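Local structure of tyrosine specific protein phosphatase (Trypanosoma cruzi, 4AZ1) at residues K168-L174 with F186-T192; I113-V119 with V220-C226; L28-P34 with R264-G269. The protein probably removes phosphate from phosphotyrosine residues of other proteins, acting as a protein tyrosine phosphatase. All blocks are in the same frame, centred on the assembly; numbering follows the deposited sequence.

Interaction 1 of 3, residues K168-L174 with F186-T192. With FMT (formic acid), chain G.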
loop_
_atom_site.group_PDB
_atom_site.type_symbol
_atom_site.label_atom_id
_atom_site.label_comp_id
_atom_site.label_asym_id
_atom_site.label_seq_id
_atom_site.Cartn_x
_atom_site.Cartn_y
_atom_site.Cartn_z
ATOM N N LYS A 168 -27.309 -5.506 -2.322
ATOM C CA LYS A 168 -25.995 -5.783 -1.728
ATOM C C LYS A 168 -24.924 -4.982 -2.442
ATOM O O LYS A 168 -23.864 -5.505 -2.779
ATOM C CB LYS A 168 -25.630 -7.273 -1.805
ATOM C CG LYS A 168 -26.650 -8.213 -1.157
ATOM C CD LYS A 168 -26.750 -7.971 0.338
ATOM C CE LYS A 168 -27.273 -9.218 1.028
ATOM N NZ LYS A 168 -26.648 -10.436 0.433
ATOM N N ILE A 169 -25.209 -3.713 -2.690
ATOM C CA ILE A 169 -24.251 -2.859 -3.360
ATOM C C ILE A 169 -23.931 -1.693 -2.444
ATOM O O ILE A 169 -24.830 -1.134 -1.803
ATOM C CB ILE A 169 -24.809 -2.360 -4.722
ATOM C CG1 ILE A 169 -24.725 -3.484 -5.776
ATOM C CG2 ILE A 169 -24.059 -1.121 -5.201
ATOM C CD1 ILE A 169 -25.460 -3.159 -7.085
ATOM N N THR A 170 -22.648 -1.344 -2.358
ATOM C CA THR A 170 -22.248 -0.137 -1.630
ATOM C C THR A 170 -21.561 0.793 -2.602
ATOM O O THR A 170 -20.698 0.356 -3.373
ATOM C CB THR A 170 -21.307 -0.461 -0.440
ATOM O OG1 THR A 170 -22.039 -1.197 0.546
ATOM C CG2 THR A 170 -20.801 0.831 0.222
ATOM N N ARG A 171 -21.958 2.064 -2.592
ATOM C CA ARG A 171 -21.322 3.061 -3.452
ATOM C C ARG A 171 -20.542 4.043 -2.603
ATOM O O ARG A 171 -21.098 4.662 -1.690
ATOM C CB ARG A 171 -22.364 3.798 -4.300
ATOM C CG ARG A 171 -23.126 2.863 -5.208
ATOM C CD ARG A 171 -23.942 3.567 -6.299
ATOM N NE ARG A 171 -24.359 2.551 -7.269
ATOM C CZ ARG A 171 -25.530 1.916 -7.242
ATOM N NH1 ARG A 171 -26.441 2.217 -6.317
ATOM N NH2 ARG A 171 -25.793 0.989 -8.156
ATOM N N ARG A 172 -19.255 4.175 -2.911
ATOM C CA ARG A 172 -18.366 5.059 -2.168
ATOM C C ARG A 172 -17.863 6.138 -3.115
ATOM O O ARG A 172 -17.309 5.837 -4.176
ATOM C CB ARG A 172 -17.191 4.260 -1.582
ATOM C CG ARG A 172 -17.623 3.104 -0.667
ATOM C CD ARG A 172 -16.436 2.383 -0.033
ATOM N NE ARG A 172 -16.885 1.401 0.951
ATOM C CZ ARG A 172 -17.057 0.099 0.710
ATOM N NH1 ARG A 172 -16.810 -0.409 -0.491
ATOM N NH2 ARG A 172 -17.478 -0.698 1.682
ATOM N N TYR A 173 -18.096 7.391 -2.752
ATOM C CA TYR A 173 -17.645 8.511 -3.568
ATOM C C TYR A 173 -16.386 9.045 -2.900
ATOM O O TYR A 173 -16.400 9.471 -1.738
ATOM C CB TYR A 173 -18.762 9.578 -3.708
ATOM C CG TYR A 173 -20.038 8.953 -4.238
ATOM C CD1 TYR A 173 -20.206 8.715 -5.603
ATOM C CD2 TYR A 173 -21.048 8.549 -3.373
ATOM C CE1 TYR A 173 -21.357 8.105 -6.092
ATOM C CE2 TYR A 173 -22.201 7.953 -3.850
ATOM C CZ TYR A 173 -22.348 7.729 -5.210
ATOM O OH TYR A 173 -23.490 7.133 -5.688
ATOM N N LEU A 174 -15.294 9.001 -3.647
ATOM C CA LEU A 174 -13.972 9.148 -3.071
ATOM C C LEU A 174 -13.184 10.270 -3.742
ATOM O O LEU A 174 -13.464 10.662 -4.885
ATOM C CB LEU A 174 -13.225 7.806 -3.180
ATOM C CG LEU A 174 -13.867 6.659 -2.384
ATOM C CD1 LEU A 174 -13.328 5.292 -2.805
ATOM C CD2 LEU A 174 -13.660 6.871 -0.873
ATOM N N PHE A 186 -13.521 9.944 -7.783
ATOM C CA PHE A 186 -13.957 8.731 -8.456
ATOM C C PHE A 186 -14.982 7.990 -7.599
ATOM O O PHE A 186 -15.122 8.257 -6.392
ATOM C CB PHE A 186 -12.760 7.837 -8.842
ATOM C CG PHE A 186 -12.194 7.024 -7.702
ATOM C CD1 PHE A 186 -11.299 7.586 -6.802
ATOM C CD2 PHE A 186 -12.550 5.685 -7.544
ATOM C CE1 PHE A 186 -10.766 6.833 -5.756
ATOM C CE2 PHE A 186 -12.027 4.915 -6.503
ATOM C CZ PHE A 186 -11.126 5.494 -5.609
ATOM N N THR A 187 -15.724 7.090 -8.237
ATOM C CA THR A 187 -16.720 6.285 -7.540
ATOM C C THR A 187 -16.241 4.828 -7.489
ATOM O O THR A 187 -15.837 4.266 -8.515
ATOM C CB THR A 187 -18.087 6.401 -8.249
ATOM O OG1 THR A 187 -18.436 7.787 -8.392
ATOM C CG2 THR A 187 -19.170 5.697 -7.457
ATOM N N GLN A 188 -16.231 4.233 -6.295
ATOM C CA GLN A 188 -16.062 2.780 -6.176
ATOM C C GLN A 188 -17.404 2.143 -5.835
ATOM O O GLN A 188 -18.111 2.605 -4.942
ATOM C CB GLN A 188 -15.008 2.380 -5.125
ATOM C CG GLN A 188 -14.710 0.873 -5.096
ATOM C CD GLN A 188 -14.919 0.259 -3.711
ATOM O OE1 GLN A 188 -15.667 0.797 -2.884
ATOM N NE2 GLN A 188 -14.251 -0.865 -3.451
ATOM N N VAL A 189 -17.755 1.083 -6.561
ATOM C CA VAL A 189 -19.012 0.380 -6.335
ATOM C C VAL A 189 -18.642 -1.050 -5.931
ATOM O O VAL A 189 -17.982 -1.756 -6.687
ATOM C CB VAL A 189 -19.875 0.360 -7.616
ATOM C CG1 VAL A 189 -21.248 -0.267 -7.340
ATOM C CG2 VAL A 189 -20.064 1.782 -8.155
ATOM N N GLN A 190 -19.032 -1.467 -4.733
ATOM C CA GLN A 190 -18.729 -2.824 -4.295
ATOM C C GLN A 190 -20.008 -3.655 -4.252
ATOM O O GLN A 190 -21.001 -3.265 -3.631
ATOM C CB GLN A 190 -18.044 -2.830 -2.915
ATOM C CG GLN A 190 -17.631 -4.235 -2.424
ATOM C CD GLN A 190 -17.101 -4.223 -0.999
ATOM O OE1 GLN A 190 -17.191 -3.203 -0.305
ATOM N NE2 GLN A 190 -16.532 -5.356 -0.556
ATOM N N TYR A 191 -19.970 -4.810 -4.905
ATOM C CA TYR A 191 -21.098 -5.727 -4.910
ATOM C C TYR A 191 -20.707 -6.964 -4.104
ATOM O O TYR A 191 -19.770 -7.696 -4.474
ATOM C CB TYR A 191 -21.447 -6.090 -6.358
ATOM C CG TYR A 191 -22.475 -7.184 -6.508
ATOM C CD1 TYR A 191 -23.581 -7.234 -5.685
ATOM C CD2 TYR A 191 -22.335 -8.171 -7.491
ATOM C CE1 TYR A 191 -24.522 -8.240 -5.810
ATOM C CE2 TYR A 191 -23.279 -9.169 -7.640
ATOM C CZ TYR A 191 -24.372 -9.200 -6.794
ATOM O OH TYR A 191 -25.325 -10.190 -6.922
ATOM N N THR A 192 -21.424 -7.189 -3.002
ATOM C CA THR A 192 -21.079 -8.243 -2.043
ATOM C C THR A 192 -22.103 -9.377 -2.022
ATOM O O THR A 192 -22.105 -10.195 -1.095
ATOM C CB THR A 192 -20.986 -7.684 -0.596
ATOM O OG1 THR A 192 -22.243 -7.101 -0.235
ATOM C CG2 THR A 192 -19.897 -6.648 -0.470
HETATM C C FMT G . -17.028 -6.500 2.776
HETATM O O1 FMT G . -16.244 -6.537 1.828
HETATM O O2 FMT G . -17.631 -7.489 3.204
HETATM O O HOH W 1 -23.749 -10.117 1.961
HETATM O O HOH W 2 -22.612 -4.200 0.048
#
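R172 turns CG beside its backbone N (chi1 -57°) and runs straight to its guanidinium, while Q190 sets CG anti to its own N (chi1 -177°) and stretches out to meet it. Both NH1 and NH2 then hold Q190 OE1 end-on within the guanidinium plane, NH1 at 2.8 Å and NH2, less straight, at 3.2 Å. NH1 of R172 also reaches Q188 OE1 at 2.9 Å on an in-plane lone pair, helped by the bend of the glutamine at chi2. Arginine suits the place: its edge feeds two amide oxygens, T170 CG2 lies over one face, and W134 makes a cation-pi contact. The amide nitrogens are engaged too, Q188 NE2 by Y133 OH and Q190 NE2 by T120 O and a formic acid molecule.

L174 CB sits over the F186 ring, 4.1 Å from its centroid. On the face of I169, V189 and Y191, I169 CG2 touches V189 CG1 at 3.6 Å in an apolar patch beneath helix 203-215. Paired backbone bonds at T170–Q190, R172–Q188 and L174–F186 make this a regular antiparallel hairpin, part of the mixed central sheet of the protein tyrosine phosphatase fold.

Interaction 2 of 3, residues I113-V119 with V220-C226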
loop_
_atom_site.group_PDB
_atom_site.type_symbol
_atom_site.label_atom_id
_atom_site.label_comp_id
_atom_site.label_asym_id
_atom_site.label_seq_id
_atom_site.Cartn_x
_atom_site.Cartn_y
_atom_site.Cartn_z
ATOM N N ILE A 113 -8.997 7.499 -13.435
ATOM C CA ILE A 113 -10.057 6.505 -13.499
ATOM C C ILE A 113 -11.307 7.045 -12.798
ATOM O O ILE A 113 -11.220 7.604 -11.698
ATOM C CB ILE A 113 -9.593 5.176 -12.889
ATOM C CG1 ILE A 113 -8.432 4.606 -13.714
ATOM C CG2 ILE A 113 -10.747 4.186 -12.796
ATOM C CD1 ILE A 113 -8.760 4.418 -15.202
ATOM N N SER A 114 -12.463 6.908 -13.444
ATOM C CA SER A 114 -13.694 7.476 -12.898
ATOM C C SER A 114 -14.556 6.442 -12.150
ATOM O O SER A 114 -15.339 6.804 -11.263
ATOM C CB SER A 114 -14.476 8.214 -14.000
ATOM O OG SER A 114 -15.861 8.281 -13.717
ATOM N N LEU A 115 -14.386 5.160 -12.474
ATOM C CA LEU A 115 -15.252 4.132 -11.901
ATOM C C LEU A 115 -14.496 2.837 -11.631
ATOM O O LEU A 115 -13.852 2.262 -12.522
ATOM C CB LEU A 115 -16.467 3.855 -12.809
ATOM C CG LEU A 115 -17.385 2.689 -12.411
ATOM C CD1 LEU A 115 -18.021 2.942 -11.047
ATOM C CD2 LEU A 115 -18.470 2.443 -13.460
ATOM N N VAL A 116 -14.580 2.398 -10.383
ATOM C CA VAL A 116 -13.989 1.152 -9.945
ATOM C C VAL A 116 -15.107 0.249 -9.470
ATOM O O VAL A 116 -15.916 0.646 -8.617
ATOM C CB VAL A 116 -13.034 1.381 -8.753
ATOM C CG1 VAL A 116 -12.625 0.021 -8.144
ATOM C CG2 VAL A 116 -11.810 2.162 -9.220
ATOM N N ILE A 117 -15.169 -0.956 -10.020
ATOM C CA ILE A 117 -16.177 -1.904 -9.588
ATOM C C ILE A 117 -15.490 -3.084 -8.937
ATOM O O ILE A 117 -14.588 -3.686 -9.525
ATOM C CB ILE A 117 -17.020 -2.405 -10.755
ATOM C CG1 ILE A 117 -17.782 -1.235 -11.372
ATOM C CG2 ILE A 117 -17.999 -3.496 -10.284
ATOM C CD1 ILE A 117 -18.695 -1.652 -12.486
ATOM N N MET A 118 -15.905 -3.380 -7.703
ATOM C CA MET A 118 -15.332 -4.457 -6.921
ATOM C C MET A 118 -16.421 -5.510 -6.731
ATOM O O MET A 118 -17.474 -5.220 -6.150
ATOM C CB MET A 118 -14.856 -3.914 -5.557
ATOM C CG MET A 118 -14.324 -4.998 -4.638
ATOM S SD MET A 118 -13.793 -4.279 -3.073
ATOM C CE MET A 118 -13.447 -5.789 -2.166
ATOM N N VAL A 119 -16.176 -6.721 -7.235
ATOM C CA VAL A 119 -17.184 -7.775 -7.204
ATOM C C VAL A 119 -16.805 -8.919 -6.256
ATOM O O VAL A 119 -16.758 -10.092 -6.642
ATOM C CB VAL A 119 -17.458 -8.328 -8.644
ATOM C CG1 VAL A 119 -18.689 -9.182 -8.647
ATOM C CG2 VAL A 119 -17.687 -7.179 -9.603
ATOM N N VAL A 220 -12.180 7.096 -20.247
ATOM C CA VAL A 220 -11.250 6.323 -19.422
ATOM C C VAL A 220 -11.808 4.926 -19.176
ATOM O O VAL A 220 -13.028 4.740 -19.126
ATOM C CB VAL A 220 -10.917 7.032 -18.064
ATOM C CG1 VAL A 220 -10.072 8.288 -18.293
ATOM C CG2 VAL A 220 -12.186 7.373 -17.289
ATOM N N PRO A 221 -10.917 3.930 -19.026
ATOM C CA PRO A 221 -11.430 2.571 -18.831
ATOM C C PRO A 221 -12.062 2.430 -17.448
ATOM O O PRO A 221 -11.678 3.138 -16.506
ATOM C CB PRO A 221 -10.171 1.699 -18.893
ATOM C CG PRO A 221 -9.018 2.628 -19.204
ATOM C CD PRO A 221 -9.454 4.006 -18.867
ATOM N N VAL A 222 -13.032 1.531 -17.335
ATOM C CA VAL A 222 -13.606 1.186 -16.040
ATOM C C VAL A 222 -12.755 0.093 -15.389
ATOM O O VAL A 222 -12.494 -0.940 -16.008
ATOM C CB VAL A 222 -15.030 0.647 -16.205
ATOM C CG1 VAL A 222 -15.536 0.084 -14.880
ATOM C CG2 VAL A 222 -15.946 1.746 -16.743
ATOM N N VAL A 223 -12.312 0.311 -14.155
ATOM C CA VAL A 223 -11.547 -0.715 -13.450
ATOM C C VAL A 223 -12.488 -1.725 -12.783
ATOM O O VAL A 223 -13.422 -1.336 -12.078
ATOM C CB VAL A 223 -10.601 -0.107 -12.397
ATOM C CG1 VAL A 223 -10.017 -1.208 -11.484
ATOM C CG2 VAL A 223 -9.480 0.681 -13.074
ATOM N N VAL A 224 -12.243 -3.016 -13.011
ATOM C CA VAL A 224 -13.046 -4.081 -12.401
ATOM C C VAL A 224 -12.144 -5.121 -11.736
ATOM O O VAL A 224 -11.223 -5.637 -12.369
ATOM C CB VAL A 224 -13.904 -4.802 -13.462
ATOM C CG1 VAL A 224 -14.859 -5.788 -12.792
ATOM C CG2 VAL A 224 -14.664 -3.800 -14.292
ATOM N N HIS A 225 -12.394 -5.434 -10.467
ATOM C CA HIS A 225 -11.603 -6.481 -9.826
ATOM C C HIS A 225 -12.455 -7.345 -8.921
ATOM O O HIS A 225 -13.454 -6.887 -8.381
ATOM C CB HIS A 225 -10.418 -5.901 -9.031
ATOM C CG HIS A 225 -10.810 -5.182 -7.784
ATOM N ND1 HIS A 225 -10.807 -5.783 -6.543
ATOM C CD2 HIS A 225 -11.196 -3.893 -7.579
ATOM C CE1 HIS A 225 -11.168 -4.899 -5.624
ATOM N NE2 HIS A 225 -11.417 -3.749 -6.230
ATOM N N CYS A 226 -12.066 -8.611 -8.794
ATOM C CA CYS A 226 -12.606 -9.476 -7.757
ATOM C C CYS A 226 -11.433 -9.805 -6.854
ATOM O O CYS A 226 -10.800 -8.879 -6.346
ATOM C CB CYS A 226 -13.263 -10.721 -8.346
ATOM S SG CYS A 226 -12.360 -11.510 -9.692
HETATM O O HOH W 3 -13.611 4.964 -15.214
#
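Four backbone hydrogen bonds lace L115-V119 to V223-H225 as neighbouring parallel strands. V223 N donates to L115 O, and I117 N to V223 O at 2.7 Å; H225 N then donates to I117 O and V119 N to H225 O. This ladder engages V223, I117 and H225 through both N and O, the usual parallel pattern. Before the strands come together, a water takes over the bridging, accepting from L115 N at 2.9 Å and donating to P221 O at 3.0 Å.

The apolar contacts suit beta-branched residues, whose short, stiff side chains fill the interior of a sheet without much loss of freedom. I113 lays CG2 against V223 CG2 at 3.7 Å and bends CD1 round to P221 CD at 3.8 Å, crossing both at about a right angle. V116 and V223 lie side by side, as do L115 and V222 on the face shared with I117 and V224.

The aromatic contact joins M118 and H225. H225 CG stands between its backbone N and carbonyl carbon (chi1 71°), which turns the ring toward strand 115-118 until M118 CA lies over one face, 4.3 Å from the ring centroid in a CH-pi contact. M118 CG comes within 3.3 Å of H225 CE1, and the sulfur approaches obliquely. The ring is fixed in rotation at two nitrogens: ND1 donates to a lone pair of C226 O at 3.1 Å, and NE2 bonds Y133 OH.

H225 and C226 open the HCX5R signature of the family, so this strand delivers the chain to the phosphate-binding P-loop. Helix 232-247 packs on the face of I117 and V224, helix 101-110 on that of V116 and V223, and strand 184-191 lies along the other edge of strand 115-118.

Interaction 3 of 3, residues L28-P34 with R264-G269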
loop_
_atom_site.group_PDB
_atom_site.type_symbol
_atom_site.label_atom_id
_atom_site.label_comp_id
_atom_site.label_asym_id
_atom_site.label_seq_id
_atom_site.Cartn_x
_atom_site.Cartn_y
_atom_site.Cartn_z
ATOM N N LEU A 28 -13.394 -23.909 -23.987
ATOM C CA LEU A 28 -12.559 -22.747 -23.669
ATOM C C LEU A 28 -11.304 -23.138 -22.882
ATOM O O LEU A 28 -10.210 -22.675 -23.192
ATOM C CB LEU A 28 -13.344 -21.699 -22.879
ATOM C CG LEU A 28 -14.401 -20.885 -23.620
ATOM C CD1 LEU A 28 -15.288 -20.168 -22.617
ATOM C CD2 LEU A 28 -13.756 -19.879 -24.562
ATOM N N LEU A 29 -11.463 -23.975 -21.859
ATOM C CA LEU A 29 -10.311 -24.433 -21.076
ATOM C C LEU A 29 -9.373 -25.210 -21.986
ATOM O O LEU A 29 -8.154 -25.065 -21.914
ATOM C CB LEU A 29 -10.760 -25.330 -19.925
ATOM C CG LEU A 29 -11.656 -24.699 -18.862
ATOM C CD1 LEU A 29 -11.916 -25.707 -17.755
ATOM C CD2 LEU A 29 -10.987 -23.457 -18.312
ATOM N N ARG A 30 -9.970 -26.025 -22.852
ATOM C CA ARG A 30 -9.237 -26.832 -23.830
ATOM C C ARG A 30 -8.271 -25.987 -24.679
ATOM O O ARG A 30 -7.251 -26.487 -25.138
ATOM C CB ARG A 30 -10.249 -27.609 -24.695
ATOM C CG ARG A 30 -9.748 -28.185 -26.009
ATOM C CD ARG A 30 -9.041 -29.512 -25.820
ATOM N NE ARG A 30 -8.786 -30.183 -27.097
ATOM C CZ ARG A 30 -7.835 -29.822 -27.951
ATOM N NH1 ARG A 30 -7.051 -28.785 -27.672
ATOM N NH2 ARG A 30 -7.670 -30.491 -29.087
ATOM N N GLN A 31 -8.572 -24.697 -24.837
ATOM C CA GLN A 31 -7.753 -23.816 -25.673
ATOM C C GLN A 31 -6.605 -23.172 -24.917
ATOM O O GLN A 31 -5.780 -22.468 -25.519
ATOM C CB GLN A 31 -8.610 -22.705 -26.276
ATOM C CG GLN A 31 -9.015 -22.947 -27.708
ATOM C CD GLN A 31 -10.163 -23.916 -27.827
ATOM O OE1 GLN A 31 -11.325 -23.522 -27.758
ATOM N NE2 GLN A 31 -9.846 -25.193 -28.008
ATOM N N GLU A 32 -6.559 -23.381 -23.602
ATOM C CA GLU A 32 -5.519 -22.752 -22.787
ATOM C C GLU A 32 -4.098 -23.216 -23.153
ATOM O O GLU A 32 -3.814 -24.425 -23.222
ATOM C CB GLU A 32 -5.802 -22.964 -21.300
ATOM C CG GLU A 32 -7.075 -22.260 -20.841
ATOM C CD GLU A 32 -7.285 -22.320 -19.332
ATOM O OE1 GLU A 32 -6.582 -23.108 -18.650
ATOM O OE2 GLU A 32 -8.161 -21.578 -18.837
ATOM N N ASP A 33 -3.219 -22.246 -23.401
ATOM C CA ASP A 33 -1.812 -22.533 -23.695
ATOM C C ASP A 33 -0.916 -21.348 -23.332
ATOM O O ASP A 33 -0.484 -20.588 -24.201
ATOM C CB ASP A 33 -1.618 -22.921 -25.161
ATOM C CG ASP A 33 -0.174 -23.315 -25.475
ATOM O OD1 ASP A 33 0.609 -23.551 -24.520
ATOM O OD2 ASP A 33 0.174 -23.394 -26.676
ATOM N N PRO A 34 -0.606 -21.219 -22.037
ATOM C CA PRO A 34 0.099 -20.073 -21.453
ATOM C C PRO A 34 1.608 -20.171 -21.626
ATOM O O PRO A 34 2.318 -19.214 -21.312
ATOM C CB PRO A 34 -0.252 -20.189 -19.973
ATOM C CG PRO A 34 -0.339 -21.668 -19.743
ATOM C CD PRO A 34 -0.878 -22.264 -21.034
ATOM N N ARG A 264 -10.251 -13.647 -23.155
ATOM C CA ARG A 264 -9.164 -14.559 -22.803
ATOM C C ARG A 264 -7.846 -14.272 -23.529
ATOM O O ARG A 264 -6.767 -14.516 -22.984
ATOM C CB ARG A 264 -9.598 -16.018 -23.024
ATOM C CG ARG A 264 -10.211 -16.603 -21.782
ATOM C CD ARG A 264 -10.883 -17.959 -21.967
ATOM N NE ARG A 264 -11.385 -18.404 -20.663
ATOM C CZ ARG A 264 -10.824 -19.360 -19.929
ATOM N NH1 ARG A 264 -9.765 -20.017 -20.396
ATOM N NH2 ARG A 264 -11.336 -19.677 -18.741
ATOM N N ARG A 265 -7.929 -13.754 -24.752
ATOM C CA ARG A 265 -6.721 -13.404 -25.497
ATOM C C ARG A 265 -6.052 -12.185 -24.883
ATOM O O ARG A 265 -4.869 -11.932 -25.120
ATOM C CB ARG A 265 -7.034 -13.105 -26.970
ATOM C CG ARG A 265 -7.374 -14.316 -27.823
ATOM C CD ARG A 265 -7.506 -13.932 -29.309
ATOM N NE ARG A 265 -8.768 -13.248 -29.615
ATOM C CZ ARG A 265 -9.895 -13.868 -29.969
ATOM N NH1 ARG A 265 -9.942 -15.196 -30.061
ATOM N NH2 ARG A 265 -10.986 -13.162 -30.234
ATOM N N GLN A 266 -6.810 -11.419 -24.106
ATOM C CA GLN A 266 -6.290 -10.161 -23.576
ATOM C C GLN A 266 -5.902 -10.274 -22.102
ATOM O O GLN A 266 -5.109 -9.485 -21.597
ATOM C CB GLN A 266 -7.315 -9.044 -23.784
ATOM C CG GLN A 266 -7.612 -8.713 -25.245
ATOM C CD GLN A 266 -8.743 -7.708 -25.372
ATOM O OE1 GLN A 266 -8.557 -6.514 -25.139
ATOM N NE2 GLN A 266 -9.930 -8.193 -25.723
ATOM N N ARG A 267 -6.477 -11.257 -21.416
ATOM C CA ARG A 267 -6.088 -11.582 -20.042
ATOM C C ARG A 267 -6.326 -13.071 -19.817
ATOM O O ARG A 267 -7.469 -13.521 -19.725
ATOM C CB ARG A 267 -6.890 -10.762 -19.020
ATOM C CG ARG A 267 -6.515 -11.040 -17.550
ATOM C CD ARG A 267 -7.064 -9.948 -16.629
ATOM N NE ARG A 267 -6.950 -10.268 -15.200
ATOM C CZ ARG A 267 -5.895 -9.986 -14.436
ATOM N NH1 ARG A 267 -4.825 -9.393 -14.965
ATOM N NH2 ARG A 267 -5.904 -10.314 -13.142
ATOM N N PHE A 268 -5.238 -13.828 -19.736
ATOM C CA PHE A 268 -5.316 -15.283 -19.655
ATOM C C PHE A 268 -6.270 -15.758 -18.563
ATOM O O PHE A 268 -6.172 -15.330 -17.412
ATOM C CB PHE A 268 -3.928 -15.866 -19.397
ATOM C CG PHE A 268 -3.895 -17.356 -19.450
ATOM C CD1 PHE A 268 -3.742 -18.008 -20.666
ATOM C CD2 PHE A 268 -4.040 -18.113 -18.285
ATOM C CE1 PHE A 268 -3.725 -19.395 -20.732
ATOM C CE2 PHE A 268 -4.032 -19.503 -18.342
ATOM C CZ PHE A 268 -3.875 -20.143 -19.571
ATOM N N GLY A 269 -7.202 -16.632 -18.932
ATOM C CA GLY A 269 -8.029 -17.297 -17.938
ATOM C C GLY A 269 -9.325 -16.590 -17.595
ATOM O O GLY A 269 -10.045 -17.049 -16.700
HETATM O O HOH W 4 -9.167 -20.441 -23.638
#
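P34 lays its CB over one face of the F268 ring, 3.9 Å from the centroid and off-centre toward the rim, in a CH-pi contact; D33 N lies at the ring's edge and E32 CB approaches obliquely. The guanidinium of R264 is sandwiched between L28 CB on one face and the carbonyl carbon of G269 on the opposite one. At its edge stands E32, whose OE2 accepts from R264 NH1 at 2.7 Å.

This salt bridge is nearly planar, the carboxylate and guanidinium being only 18° apart. A single nitrogen does the gripping, and it meets the anti lone pair of OE2. E32 extends beyond CG, while R264 runs straight from CG to NE; each suits its place because a long, flexible chain can span the gap between two separate segments and still present a flat charged end. NE and NH2 of the arginine turn back instead to M270 O, weakly, and to V271 O, so R264 also ties down the chain that follows it. L29 CD2 approaches NH2 obliquely at 3.8 Å.

F268 places its ring by setting CG anti to the backbone N (chi1 -174°), which carries it to the ring of P34. P34 CB is 3.6 Å from F268 CE1, and E32 CB is 3.8 Å from F268 CZ. A rigid proline offers a compact apolar surface to the aromatic face, and I37 and F39 add further cover. G269 has phi 91°, a conformation glycine adopts readily.

Here the end of the N-terminal helix 14-30 and the loop after it pack against the end of helix 255-266 and the loop that follows. R267 of that second loop, itself outside the contact, bonds A228 O and G229 O of the P-loop, so any tie to the active site of this tyrosine phosphatase fold is indirect.

Interactions 1 and 2 are steps across one sheet: strand 184-191 lies beside strand 115-118, and V189 N to V116 O and Y191 N to M118 O, each 2.8 Å, are probable hydrogen bonds between them. Their centres are 10 Å apart, and Y133 OH bonds both Q188 NE2 and H225 NE2. Interaction 3 lies elsewhere, its nearest atoms about 7 Å from interaction 2 and about 16 Å from interaction 1, on the opposite side of the chain's centre from the latter. Interaction 2 leads into the P-loop, the C226 side chain lying about 4 Å from another bound formic acid, probably from the crystallisation liquor; interaction 3 is linked indirectly, through R267, which bonds A228 O and G229 O.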